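2-hydroxyethylphosphonate dioxygenase (Streptomyces viridochromogenes, PDB 4YAR) catalyses the iron(II)-dependent, oxygen-consuming cleavage of 2-hydroxyethylphosphonate to hydroxymethylphosphonate and formate on the route to the antibiotic phosphinothricin tripeptide. Local coordinates at residues I194-N202 with L403-Q414; V234-H244 with L279-L290. The protein carries 1 engineered substitution. All coordinates share one frame; numbering follows the deposited sequence.

Contact 1. Residues I194-N202 with L403-Q414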
loop_
_atom_site.group_PDB
_atom_site.type_symbol
_atom_site.label_atom_id
_atom_site.label_comp_id
_atom_site.label_asym_id
_atom_site.label_seq_id
_atom_site.Cartn_x
_atom_site.Cartn_y
_atom_site.Cartn_z
ATOM N N ILE A 194 -18.963 -7.038 -4.077
ATOM C CA ILE A 194 -17.720 -6.336 -4.486
ATOM C C ILE A 194 -16.554 -6.739 -3.595
ATOM O O ILE A 194 -16.757 -7.213 -2.459
ATOM C CB ILE A 194 -17.819 -4.789 -4.514
ATOM C CG1 ILE A 194 -17.939 -4.256 -3.101
ATOM C CG2 ILE A 194 -18.964 -4.278 -5.382
ATOM C CD1 ILE A 194 -18.098 -2.795 -2.994
ATOM N N VAL A 195 -15.325 -6.613 -4.108
ATOM C CA VAL A 195 -14.168 -6.509 -3.220
ATOM C C VAL A 195 -13.713 -5.098 -3.164
ATOM O O VAL A 195 -13.581 -4.457 -4.241
ATOM C CB VAL A 195 -12.919 -7.299 -3.663
ATOM C CG1 VAL A 195 -11.743 -7.011 -2.717
ATOM C CG2 VAL A 195 -13.187 -8.736 -3.872
ATOM N N SER A 196 -13.457 -4.604 -1.951
ATOM C CA SER A 196 -12.858 -3.304 -1.758
ATOM C C SER A 196 -11.513 -3.565 -1.106
ATOM O O SER A 196 -11.451 -4.109 0.010
ATOM C CB SER A 196 -13.709 -2.379 -0.923
ATOM O OG SER A 196 -13.077 -1.102 -0.758
ATOM N N TYR A 197 -10.457 -3.212 -1.818
ATOM C CA TYR A 197 -9.085 -3.460 -1.427
ATOM C C TYR A 197 -8.323 -2.132 -1.218
ATOM O O TYR A 197 -8.041 -1.423 -2.197
ATOM C CB TYR A 197 -8.346 -4.244 -2.507
ATOM C CG TYR A 197 -6.930 -4.628 -2.086
ATOM C CD1 TYR A 197 -6.720 -5.672 -1.205
ATOM C CD2 TYR A 197 -5.830 -3.941 -2.561
ATOM C CE1 TYR A 197 -5.455 -6.013 -0.781
ATOM C CE2 TYR A 197 -4.538 -4.266 -2.180
ATOM C CZ TYR A 197 -4.343 -5.325 -1.287
ATOM O OH TYR A 197 -3.062 -5.623 -0.910
ATOM N N THR A 198 -8.005 -1.854 0.033
ATOM C CA THR A 198 -7.307 -0.616 0.371
ATOM C C THR A 198 -5.785 -0.847 0.434
ATOM O O THR A 198 -5.289 -1.939 0.607
ATOM C CB THR A 198 -7.778 -0.097 1.703
ATOM O OG1 THR A 198 -7.336 -1.033 2.691
ATOM C CG2 THR A 198 -9.302 0.094 1.781
ATOM N N ALA A 199 -5.025 0.168 0.130
ATOM C CA ALA A 199 -3.582 0.072 0.364
ATOM C C ALA A 199 -3.319 1.012 1.512
ATOM O O ALA A 199 -4.100 1.917 1.733
ATOM C CB ALA A 199 -2.838 0.536 -0.872
ATOM N N GLN A 200 -2.143 0.877 2.122
ATOM C CA GLN A 200 -1.618 1.902 3.064
ATOM C C GLN A 200 -1.536 3.235 2.397
ATOM O O GLN A 200 -1.180 3.346 1.243
ATOM C CB GLN A 200 -0.237 1.483 3.626
ATOM C CG GLN A 200 1.008 1.830 2.765
ATOM C CD GLN A 200 1.070 1.197 1.352
ATOM O OE1 GLN A 200 0.462 0.139 1.058
ATOM N NE2 GLN A 200 1.866 1.829 0.478
ATOM N N SER A 201 -1.883 4.291 3.120
ATOM C CA SER A 201 -1.694 5.641 2.634
ATOM C C SER A 201 -0.226 6.006 2.885
ATOM O O SER A 201 0.288 5.901 3.973
ATOM C CB SER A 201 -2.564 6.637 3.367
ATOM O OG SER A 201 -2.218 7.932 2.982
ATOM N N ASN A 202 0.455 6.438 1.862
ATOM C CA ASN A 202 1.840 6.810 2.040
ATOM C C ASN A 202 2.030 8.185 2.624
ATOM O O ASN A 202 3.173 8.576 2.838
ATOM C CB ASN A 202 2.610 6.729 0.683
ATOM C CG ASN A 202 2.807 5.290 0.226
ATOM O OD1 ASN A 202 3.119 4.430 1.035
ATOM N ND2 ASN A 202 2.654 5.028 -1.061
ATOM N N LEU A 403 -8.233 -13.740 -7.738
ATOM C CA LEU A 403 -7.931 -12.284 -7.851
ATOM C C LEU A 403 -6.681 -12.002 -7.017
ATOM O O LEU A 403 -6.536 -12.560 -5.931
ATOM C CB LEU A 403 -9.113 -11.474 -7.325
ATOM C CG LEU A 403 -10.504 -11.637 -7.957
ATOM C CD1 LEU A 403 -11.468 -10.535 -7.581
ATOM C CD2 LEU A 403 -10.388 -11.760 -9.435
ATOM N N LYS A 404 -5.752 -11.225 -7.600
ATOM C CA LYS A 404 -4.496 -10.899 -6.986
ATOM C C LYS A 404 -4.457 -9.402 -6.720
ATOM O O LYS A 404 -4.437 -8.569 -7.662
ATOM C CB LYS A 404 -3.333 -11.283 -7.864
ATOM C CG LYS A 404 -2.000 -10.766 -7.369
ATOM C CD LYS A 404 -0.926 -11.422 -8.206
ATOM C CE LYS A 404 0.464 -11.014 -7.758
ATOM N NZ LYS A 404 1.255 -12.225 -7.704
ATOM N N PHE A 405 -4.367 -9.049 -5.471
ATOM C CA PHE A 405 -4.253 -7.626 -5.066
ATOM C C PHE A 405 -2.878 -7.423 -4.480
ATOM O O PHE A 405 -2.281 -8.322 -3.855
ATOM C CB PHE A 405 -5.351 -7.212 -4.065
ATOM C CG PHE A 405 -6.754 -7.355 -4.563
ATOM C CD1 PHE A 405 -7.344 -6.335 -5.330
ATOM C CD2 PHE A 405 -7.467 -8.506 -4.349
ATOM C CE1 PHE A 405 -8.668 -6.436 -5.768
ATOM C CE2 PHE A 405 -8.789 -8.610 -4.772
ATOM C CZ PHE A 405 -9.375 -7.589 -5.508
ATOM N N GLY A 406 -2.388 -6.184 -4.536
ATOM C CA GLY A 406 -1.150 -5.874 -3.972
ATOM C C GLY A 406 -1.115 -4.516 -3.322
ATOM O O GLY A 406 -1.677 -3.563 -3.773
ATOM N N SER A 407 -0.421 -4.482 -2.194
ATOM C CA SER A 407 -0.225 -3.249 -1.435
ATOM C C SER A 407 1.057 -3.373 -0.608
ATOM O O SER A 407 1.700 -4.422 -0.616
ATOM C CB SER A 407 -1.412 -2.998 -0.512
ATOM O OG SER A 407 -1.728 -4.109 0.348
ATOM N N GLY A 408 1.380 -2.361 0.198
ATOM C CA GLY A 408 2.524 -2.541 1.108
ATOM C C GLY A 408 3.482 -1.375 0.979
ATOM O O GLY A 408 3.836 -0.962 -0.135
ATOM N N ALA A 409 3.941 -0.894 2.129
ATOM C CA ALA A 409 4.992 0.139 2.183
ATOM C C ALA A 409 6.388 -0.378 1.830
ATOM O O ALA A 409 7.256 0.407 1.477
ATOM C CB ALA A 409 5.030 0.736 3.559
ATOM N N HIS A 410 6.643 -1.673 1.938
ATOM C CA HIS A 410 7.983 -2.211 1.787
ATOM C C HIS A 410 7.938 -3.522 0.945
ATOM O O HIS A 410 7.214 -4.432 1.319
ATOM C CB HIS A 410 8.544 -2.500 3.181
ATOM C CG HIS A 410 8.536 -1.290 4.068
ATOM N ND1 HIS A 410 9.243 -0.145 3.773
ATOM C CD2 HIS A 410 7.916 -1.056 5.253
ATOM C CE1 HIS A 410 9.016 0.756 4.712
ATOM N NE2 HIS A 410 8.222 0.225 5.623
ATOM N N LEU A 411 8.605 -3.568 -0.196
ATOM C CA LEU A 411 9.287 -2.409 -0.812
ATOM C C LEU A 411 8.274 -1.652 -1.637
ATOM O O LEU A 411 7.630 -2.236 -2.498
ATOM C CB LEU A 411 10.403 -2.831 -1.745
ATOM C CG LEU A 411 11.599 -3.564 -1.191
ATOM C CD1 LEU A 411 12.607 -3.889 -2.290
ATOM C CD2 LEU A 411 12.264 -2.707 -0.173
ATOM N N GLY A 412 8.072 -0.377 -1.330
ATOM C CA GLY A 412 7.156 0.444 -2.059
ATOM C C GLY A 412 7.943 1.418 -2.902
ATOM O O GLY A 412 9.217 1.397 -2.844
ATOM N N TYR A 413 7.232 2.276 -3.650
ATOM C CA TYR A 413 7.938 3.084 -4.668
ATOM C C TYR A 413 8.896 4.114 -4.001
ATOM O O TYR A 413 9.951 4.351 -4.527
ATOM C CB TYR A 413 7.068 3.696 -5.763
ATOM C CG TYR A 413 6.373 4.982 -5.356
ATOM C CD1 TYR A 413 5.468 5.005 -4.305
ATOM C CD2 TYR A 413 6.628 6.147 -5.965
ATOM C CE1 TYR A 413 4.822 6.174 -3.925
ATOM C CE2 TYR A 413 5.969 7.329 -5.607
ATOM C CZ TYR A 413 5.087 7.360 -4.577
ATOM O OH TYR A 413 4.445 8.575 -4.220
ATOM N N GLN A 414 8.562 4.578 -2.808
ATOM C CA GLN A 414 9.451 5.491 -2.046
ATOM C C GLN A 414 10.721 4.772 -1.527
ATOM O O GLN A 414 11.815 5.374 -1.496
ATOM C CB GLN A 414 8.660 6.064 -0.890
ATOM C CG GLN A 414 7.638 7.053 -1.316
ATOM C CD GLN A 414 6.625 7.302 -0.207
ATOM O OE1 GLN A 414 5.887 6.365 0.213
ATOM N NE2 GLN A 414 6.538 8.569 0.257
HETATM O O HOH W 1 -3.852 -3.570 2.285
#
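V195 and L403 begin the interface between two antiparallel beta sheets, consistent with the paired cupin-type domains of this enzyme family; strands 192-198 and 400-407 face each other here, their short segments running at 24°. L403 adds only a loose aliphatic touch, V195 CG2 to its CD1 at 4.5 Å. F405 does far more: flat and apolar, it fits between the layers, its CZ 3.7 Å from V195 CG1. Its ring makes an offset stack with that of Y197, planes 21° apart, as the two side chains slide past each other in opposite directions. The stagger places F405 CB 3.3 Å from the centroid of the Y197 ring, almost exactly on the normal. With Y197 CG anti to the backbone N (chi1 -175°), that ring reaches across to the other sheet, and G406 O lies at its edge. S407, small and polar, ends the apolar part: a water hydrogen-bonds its OG and donates to the carbonyl of T198, whose side chain lies about 4 Å from that of the iron ligand H129. G408, whose positive phi suits glycine, donates its N-H to Q200 OE1 (2.8 Å) from above the amide carbonyl plane, while Q200 NE2 donates to N202 OD1. Farther on, Q414 OE1 lies 3.3 Å from N202 CG.

Contact 2. Residues V234-H244 with L279-L290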
loop_
_atom_site.group_PDB
_atom_site.type_symbol
_atom_site.label_atom_id
_atom_site.label_comp_id
_atom_site.label_asym_id
_atom_site.label_seq_id
_atom_site.Cartn_x
_atom_site.Cartn_y
_atom_site.Cartn_z
ATOM N N VAL A 234 8.880 23.630 -5.087
ATOM C CA VAL A 234 9.685 22.665 -4.373
ATOM C C VAL A 234 11.186 23.062 -4.332
ATOM O O VAL A 234 11.828 23.021 -3.255
ATOM C CB VAL A 234 9.452 21.216 -4.876
ATOM C CG1 VAL A 234 10.305 20.238 -4.057
ATOM C CG2 VAL A 234 7.985 20.817 -4.750
ATOM N N LEU A 235 11.774 23.435 -5.467
ATOM C CA LEU A 235 13.181 23.770 -5.482
ATOM C C LEU A 235 13.450 24.927 -4.499
ATOM O O LEU A 235 14.436 24.944 -3.785
ATOM C CB LEU A 235 13.632 24.185 -6.896
ATOM C CG LEU A 235 15.058 24.683 -6.965
ATOM C CD1 LEU A 235 16.107 23.673 -6.548
ATOM C CD2 LEU A 235 15.463 25.237 -8.346
ATOM N N ASP A 236 12.558 25.880 -4.423
ATOM C CA ASP A 236 12.819 27.041 -3.555
ATOM C C ASP A 236 12.806 26.644 -2.073
ATOM O O ASP A 236 13.522 27.218 -1.275
ATOM C CB ASP A 236 11.765 28.124 -3.756
ATOM C CG ASP A 236 11.996 28.944 -4.987
ATOM O OD1 ASP A 236 13.087 29.009 -5.486
ATOM O OD2 ASP A 236 11.018 29.532 -5.453
ATOM N N LEU A 237 12.042 25.636 -1.751
ATOM C CA LEU A 237 12.064 25.125 -0.352
ATOM C C LEU A 237 13.412 24.369 -0.148
ATOM O O LEU A 237 14.034 24.466 0.916
ATOM C CB LEU A 237 10.900 24.241 -0.111
ATOM C CG LEU A 237 9.559 24.990 -0.088
ATOM C CD1 LEU A 237 8.387 23.994 -0.108
ATOM C CD2 LEU A 237 9.529 25.925 1.127
ATOM N N PHE A 238 13.855 23.610 -1.161
ATOM C CA PHE A 238 15.167 22.961 -1.067
ATOM C C PHE A 238 16.317 23.978 -0.920
ATOM O O PHE A 238 17.295 23.761 -0.172
ATOM C CB PHE A 238 15.484 22.114 -2.235
ATOM C CG PHE A 238 14.616 20.899 -2.407
ATOM C CD1 PHE A 238 13.696 20.481 -1.454
ATOM C CD2 PHE A 238 14.840 20.101 -3.486
ATOM C CE1 PHE A 238 12.931 19.358 -1.663
ATOM C CE2 PHE A 238 14.093 18.962 -3.702
ATOM C CZ PHE A 238 13.187 18.555 -2.737
ATOM N N LEU A 239 16.215 25.093 -1.619
ATOM C CA LEU A 239 17.301 26.058 -1.559
ATOM C C LEU A 239 17.315 26.779 -0.197
ATOM O O LEU A 239 18.396 26.917 0.399
ATOM C CB LEU A 239 17.215 27.040 -2.749
ATOM C CG LEU A 239 17.342 26.399 -4.111
ATOM C CD1 LEU A 239 17.305 27.527 -5.204
ATOM C CD2 LEU A 239 18.534 25.520 -4.234
ATOM N N ALA A 240 16.155 27.245 0.258
ATOM C CA ALA A 240 16.001 27.809 1.622
ATOM C C ALA A 240 16.524 26.920 2.715
ATOM O O ALA A 240 17.221 27.360 3.659
ATOM C CB ALA A 240 14.562 28.206 1.871
ATOM N N ARG A 241 16.290 25.608 2.543
ATOM C CA ARG A 241 16.803 24.663 3.450
ATOM C C ARG A 241 18.299 24.758 3.604
ATOM O O ARG A 241 18.816 24.559 4.698
ATOM C CB ARG A 241 16.402 23.232 3.060
ATOM C CG ARG A 241 16.788 22.190 4.068
ATOM C CD ARG A 241 15.648 21.829 4.948
ATOM N NE ARG A 241 15.878 20.652 5.810
ATOM C CZ ARG A 241 15.868 20.686 7.139
ATOM N NH1 ARG A 241 15.829 21.850 7.778
ATOM N NH2 ARG A 241 15.997 19.578 7.837
ATOM N N ARG A 242 18.986 24.982 2.504
ATOM C CA ARG A 242 20.412 25.049 2.408
ATOM C C ARG A 242 20.985 26.445 2.454
ATOM O O ARG A 242 22.147 26.634 2.131
ATOM C CB ARG A 242 20.849 24.400 1.111
ATOM C CG ARG A 242 20.464 22.902 1.049
ATOM C CD ARG A 242 20.397 22.303 -0.317
ATOM N NE ARG A 242 20.205 20.846 -0.167
ATOM C CZ ARG A 242 19.055 20.256 0.124
ATOM N NH1 ARG A 242 17.947 20.950 0.231
ATOM N NH2 ARG A 242 19.027 18.933 0.276
ATOM N N ALA A 243 20.189 27.400 2.889
ATOM C CA ALA A 243 20.585 28.820 3.009
ATOM C C ALA A 243 21.137 29.327 1.693
ATOM O O ALA A 243 22.156 30.052 1.627
ATOM C CB ALA A 243 21.582 29.000 4.137
ATOM N N HIS A 244 20.421 28.930 0.659
ATOM C CA HIS A 244 20.694 29.377 -0.727
ATOM C C HIS A 244 19.527 30.122 -1.312
ATOM O O HIS A 244 18.361 29.897 -0.957
ATOM C CB HIS A 244 21.052 28.181 -1.636
ATOM C CG HIS A 244 22.510 27.873 -1.745
ATOM N ND1 HIS A 244 23.067 26.715 -1.242
ATOM C CD2 HIS A 244 23.525 28.513 -2.385
ATOM C CE1 HIS A 244 24.361 26.688 -1.488
ATOM N NE2 HIS A 244 24.656 27.749 -2.208
ATOM N N LEU A 279 22.404 20.942 -10.634
ATOM C CA LEU A 279 22.096 21.606 -9.370
ATOM C C LEU A 279 22.022 20.654 -8.183
ATOM O O LEU A 279 22.585 20.920 -7.099
ATOM C CB LEU A 279 20.761 22.340 -9.459
ATOM C CG LEU A 279 20.813 23.839 -9.287
ATOM C CD1 LEU A 279 21.264 24.483 -10.585
ATOM C CD2 LEU A 279 19.424 24.324 -8.947
ATOM N N GLY A 280 21.357 19.508 -8.380
ATOM C CA GLY A 280 21.277 18.528 -7.285
ATOM C C GLY A 280 22.610 17.996 -6.847
ATOM O O GLY A 280 22.836 17.760 -5.645
ATOM N N ARG A 281 23.465 17.710 -7.798
ATOM C CA ARG A 281 24.841 17.216 -7.479
ATOM C C ARG A 281 25.564 18.250 -6.651
ATOM O O ARG A 281 26.227 17.923 -5.661
ATOM C CB ARG A 281 25.723 17.006 -8.756
ATOM C CG ARG A 281 25.408 15.768 -9.568
ATOM C CD ARG A 281 26.569 15.380 -10.507
ATOM N NE ARG A 281 26.108 14.458 -11.550
ATOM C CZ ARG A 281 25.618 14.799 -12.746
ATOM N NH1 ARG A 281 25.518 16.072 -13.130
ATOM N NH2 ARG A 281 25.228 13.837 -13.581
ATOM N N ALA A 282 25.438 19.517 -7.056
ATOM C CA ALA A 282 26.210 20.587 -6.425
ATOM C C ALA A 282 25.740 20.910 -5.035
ATOM O O ALA A 282 26.566 21.219 -4.185
ATOM C CB ALA A 282 26.163 21.837 -7.265
ATOM N N LEU A 283 24.429 20.895 -4.822
ATOM C CA LEU A 283 23.779 21.279 -3.537
ATOM C C LEU A 283 23.372 20.158 -2.605
ATOM O O LEU A 283 23.009 20.381 -1.418
ATOM C CB LEU A 283 22.546 22.121 -3.851
ATOM C CG LEU A 283 22.761 23.493 -4.523
ATOM C CD1 LEU A 283 21.877 24.476 -3.752
ATOM C CD2 LEU A 283 24.169 24.038 -4.463
ATOM N N GLY A 284 23.445 18.924 -3.107
ATOM C CA GLY A 284 23.181 17.777 -2.249
ATOM C C GLY A 284 21.700 17.409 -2.174
ATOM O O GLY A 284 21.187 17.145 -1.078
ATOM N N PHE A 285 20.997 17.394 -3.299
ATOM C CA PHE A 285 19.635 16.900 -3.341
ATOM C C PHE A 285 19.372 16.006 -4.551
ATOM O O PHE A 285 20.163 15.978 -5.491
ATOM C CB PHE A 285 18.584 18.061 -3.241
ATOM C CG PHE A 285 18.539 18.969 -4.409
ATOM C CD1 PHE A 285 17.836 18.630 -5.553
ATOM C CD2 PHE A 285 19.104 20.254 -4.331
ATOM C CE1 PHE A 285 17.785 19.493 -6.632
ATOM C CE2 PHE A 285 19.028 21.107 -5.405
ATOM C CZ PHE A 285 18.398 20.740 -6.547
ATOM N N ASP A 286 18.257 15.288 -4.499
ATOM C CA ASP A 286 17.856 14.363 -5.571
ATOM C C ASP A 286 16.888 15.054 -6.538
ATOM O O ASP A 286 15.754 15.398 -6.210
ATOM C CB ASP A 286 17.215 13.153 -4.929
ATOM C CG ASP A 286 16.902 12.050 -5.935
ATOM O OD1 ASP A 286 16.862 12.229 -7.182
ATOM O OD2 ASP A 286 16.734 10.932 -5.441
ATOM N N TYR A 287 17.383 15.306 -7.754
ATOM C CA TYR A 287 16.625 15.995 -8.733
ATOM C C TYR A 287 15.334 15.289 -9.133
ATOM O O TYR A 287 14.408 15.931 -9.596
ATOM C CB TYR A 287 17.507 16.241 -10.027
ATOM C CG TYR A 287 17.669 14.971 -10.865
ATOM C CD1 TYR A 287 18.572 13.947 -10.492
ATOM C CD2 TYR A 287 16.826 14.721 -11.955
ATOM C CE1 TYR A 287 18.676 12.790 -11.245
ATOM C CE2 TYR A 287 16.904 13.508 -12.689
ATOM C CZ TYR A 287 17.834 12.585 -12.359
ATOM O OH TYR A 287 17.867 11.376 -13.037
ATOM N N ARG A 288 15.261 13.978 -8.930
ATOM C CA ARG A 288 14.100 13.231 -9.422
ATOM C C ARG A 288 12.728 13.697 -8.865
ATOM O O ARG A 288 11.698 13.651 -9.555
ATOM C CB ARG A 288 14.346 11.720 -9.287
ATOM C CG ARG A 288 15.501 11.237 -10.061
ATOM C CD ARG A 288 15.878 9.789 -9.804
ATOM N NE ARG A 288 16.269 9.600 -8.450
ATOM C CZ ARG A 288 16.556 8.460 -7.885
ATOM N NH1 ARG A 288 16.885 8.474 -6.615
ATOM N NH2 ARG A 288 16.527 7.303 -8.552
ATOM N N VAL A 289 12.706 14.128 -7.583
ATOM C CA VAL A 289 11.527 14.596 -6.979
ATOM C C VAL A 289 11.048 15.940 -7.482
ATOM O O VAL A 289 9.936 16.347 -7.139
ATOM C CB VAL A 289 11.567 14.479 -5.427
ATOM C CG1 VAL A 289 12.094 13.120 -5.003
ATOM C CG2 VAL A 289 12.441 15.548 -4.808
ATOM N N LEU A 290 11.841 16.618 -8.348
ATOM C CA LEU A 290 11.415 17.847 -9.010
ATOM C C LEU A 290 10.786 17.617 -10.402
ATOM O O LEU A 290 10.192 18.536 -10.979
ATOM C CB LEU A 290 12.585 18.829 -9.187
ATOM C CG LEU A 290 13.324 19.215 -7.934
ATOM C CD1 LEU A 290 14.539 20.078 -8.221
ATOM C CD2 LEU A 290 12.392 19.998 -7.010
HETATM O O HOH W 2 21.712 17.943 1.316
#
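The second Cro/C1-type helix-turn-helix domain closes on itself here, where helix 231-241 meets the end of helix 270-283 and the turn after it. F285 is the central wedge: F238 CD2 lies over one face of its ring, offset toward the rim, with the two ring planes oblique at 52°. G280 CA lies 3.6 Å above the centre of the opposite face, and as a glycine it carries no CB to collide with F285 O. L235 CD1 reaches F285 CZ at 3.7 Å, and V289 CG2 abuts the rim of F238 in its plane. Compact aliphatic side chains lie between the helices of the helix-turn-helix domain: L290 CD2 packs against V234 CG1 at 3.6 Å, and L239 CD2 against L283 CD1 at 3.5 Å, while L235 and L279 also touch L260 of helix 257-265. A243 is the positive-phi C-prime residue of the Schellman motif ending helix 231-241; G284, also with positive phi, follows helix 270-283. R242, extended from CG to NE, bridges these ends. Its NH1 returns to F238 O within the guanidinium plane, NE donates to L283 O at 3.1 Å, and NH2 to G284 O, the latter two carbonyls being met from above their planes. F285 CB covers one guanidinium face, and a water accepts from R242 NH2 and donates to G284 O, the latter leg 2.6 Å.

Contact 1 lies in the protein's interior, about 3 Å from the centre of the chain, whereas contact 2 sits about 28 Å out in a peripheral helical domain; their centres are 31 Å apart and they do not touch. They share no helix or strand, although contact 2 falls within the stretch of chain that contact 1 closes. Each buries 546 Å² and combines an apolar part with a polar margin, yet the means differ. Between sheets, nearly parallel aromatic rings can overlap; between helices, leucines and oblique phenylalanines interlock. At the polar margin, contact 1 relies on a glutamine amide, a backbone N-H and a water, contact 2 on one arginine that reaches three backbone carbonyls near helix ends.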